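Long-range contact in putative general stress protein 26 (Jannaschia sp., PDB 2QEA), which is a putative general stress protein of the pyridoxamine 5'-phosphate oxidase-like family, probably a flavin-binding oxidoreductase, with calcium ions bound in the crystal: residues W45-K50 and P112-L117. Residues are numbered along the deposited sequence; the frame is centred on the assembly and turned at random.
Sequences WFITAK and PDVCLL
Phe46 and Leu117 form a hydrogen-bonded antiparallel pair: Leu117 N reaches Phe46 O at 2.8 Å, almost straight at 177°, and Phe46 N returns a bond to Leu117 O. Two residues on, Thr48 N binds Cys115 O at 3.0 Å, but the return bond from Cys115 N to Thr48 O is bent to 125° and weak. The face carrying Phe46, Thr48, Cys115 and Leu117, all buried, is the tight part. There Thr48 OG1 points directly opposite the backbone N (chi1 -173°), which puts CG2 between N and the carbonyl carbon, and that methyl meets Leu117 CD1 at 3.5 Å while OG1 bonds to Thr52. On the other face Leu116 CG lies at the edge of the Trp45 indole, 3.9 Å from CE3, and both its methyls also touch the ring, while Ile47 CG1 lies a looser 4.4 Å from Leu116 CD1. An alanine in place of Leu116 would probably leave the benzo edge of Trp45 without its aliphatic neighbour. Beyond the paired strands the contact opens to solvent: Lys50 N still bonds to Asp113 O, approaching in the plane of that carbonyl, and the extended lysine chain runs past Pro112 O, 3.2 Å from Lys50 CE. At this end, strand 114-129 runs between strands 44-49 and 76-87, as part of the family's antiparallel sheet; helix 90-95 covers Leu116 through Ala92 and Leu93, Phe96 stacks on Trp45, and Phe67 of strand 63-71 meets Phe46 edge-to-face.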
# COMPACT_ATOMS: atom_id res chain seq x y z
N TRP A 45 13.06 7.92 5.08
CA TRP A 45 14.05 8.31 4.05
C TRP A 45 13.91 7.50 2.75
O TRP A 45 13.61 6.31 2.80
CB TRP A 45 15.46 8.15 4.61
CG TRP A 45 15.67 8.90 5.90
CD1 TRP A 45 15.36 8.48 7.17
CD2 TRP A 45 16.22 10.21 6.05
NE1 TRP A 45 15.70 9.43 8.09
CE2 TRP A 45 16.23 10.51 7.43
CE3 TRP A 45 16.72 11.16 5.14
CZ2 TRP A 45 16.71 11.73 7.94
CZ3 TRP A 45 17.20 12.37 5.64
CH2 TRP A 45 17.20 12.64 7.03
N PHE A 46 14.13 8.18 1.62
CA PHE A 46 14.07 7.57 0.27
C PHE A 46 15.24 8.03 -0.60
O PHE A 46 15.58 9.21 -0.59
CB PHE A 46 12.77 7.94 -0.45
CG PHE A 46 11.52 7.64 0.33
CD1 PHE A 46 10.89 6.40 0.21
CD2 PHE A 46 10.96 8.61 1.17
CE1 PHE A 46 9.71 6.12 0.94
CE2 PHE A 46 9.80 8.35 1.90
CZ PHE A 46 9.17 7.10 1.79
N ILE A 47 15.84 7.09 -1.34
CA ILE A 47 16.93 7.37 -2.28
C ILE A 47 16.29 7.30 -3.68
O ILE A 47 15.75 6.26 -4.05
CB ILE A 47 18.08 6.35 -2.16
CG1 ILE A 47 18.69 6.38 -0.76
CG2 ILE A 47 19.17 6.63 -3.20
CD1 ILE A 47 19.81 5.37 -0.53
N THR A 48 16.35 8.41 -4.42
CA THR A 48 15.77 8.52 -5.77
C THR A 48 16.67 9.31 -6.74
O THR A 48 17.71 9.82 -6.34
CB THR A 48 14.36 9.16 -5.70
OG1 THR A 48 13.73 9.11 -6.99
CG2 THR A 48 14.42 10.60 -5.20
N ALA A 49 16.26 9.35 -8.01
CA ALA A 49 16.98 10.07 -9.06
C ALA A 49 16.56 11.54 -9.11
O ALA A 49 15.39 11.85 -8.85
CB ALA A 49 16.74 9.40 -10.41
N LYS A 50 17.50 12.44 -9.44
CA LYS A 50 17.21 13.89 -9.57
C LYS A 50 16.22 14.22 -10.70
O LYS A 50 15.47 15.19 -10.59
CB LYS A 50 18.49 14.72 -9.76
CG LYS A 50 19.36 14.85 -8.52
CD LYS A 50 20.45 15.90 -8.71
CE LYS A 50 21.36 16.02 -7.49
NZ LYS A 50 22.50 16.95 -7.73
N PRO A 112 26.12 12.10 -9.37
CA PRO A 112 25.35 13.33 -9.67
C PRO A 112 23.83 13.19 -9.67
O PRO A 112 23.14 14.12 -9.28
CB PRO A 112 25.84 13.73 -11.07
CG PRO A 112 26.41 12.49 -11.64
CD PRO A 112 27.02 11.77 -10.49
N ASP A 113 23.32 12.02 -10.09
CA ASP A 113 21.88 11.75 -10.14
C ASP A 113 21.24 11.39 -8.79
O ASP A 113 20.01 11.43 -8.69
CB ASP A 113 21.56 10.65 -11.16
CG ASP A 113 22.02 11.00 -12.58
OD1 ASP A 113 22.47 12.14 -12.83
OD2 ASP A 113 21.94 10.11 -13.46
N VAL A 114 22.03 11.03 -7.77
CA VAL A 114 21.49 10.65 -6.45
C VAL A 114 20.81 11.83 -5.74
O VAL A 114 21.31 12.95 -5.78
CB VAL A 114 22.58 10.00 -5.53
CG1 VAL A 114 22.09 9.83 -4.09
CG2 VAL A 114 22.99 8.67 -6.09
N CYS A 115 19.66 11.54 -5.12
CA CYS A 115 18.84 12.52 -4.40
C CYS A 115 18.18 11.87 -3.18
O CYS A 115 17.34 10.98 -3.33
CB CYS A 115 17.77 13.05 -5.36
SG CYS A 115 16.55 14.15 -4.62
N LEU A 116 18.56 12.32 -1.98
CA LEU A 116 18.00 11.82 -0.72
C LEU A 116 16.74 12.63 -0.38
O LEU A 116 16.82 13.86 -0.28
CB LEU A 116 19.02 11.94 0.42
CG LEU A 116 18.66 11.42 1.82
CD1 LEU A 116 18.35 9.93 1.82
CD2 LEU A 116 19.79 11.72 2.80
N LEU A 117 15.61 11.95 -0.23
CA LEU A 117 14.33 12.56 0.15
C LEU A 117 13.98 12.18 1.59
O LEU A 117 14.20 11.04 2.00
CB LEU A 117 13.20 12.12 -0.80
CG LEU A 117 13.30 12.51 -2.28
CD1 LEU A 117 12.09 11.97 -3.02
CD2 LEU A 117 13.41 14.02 -2.47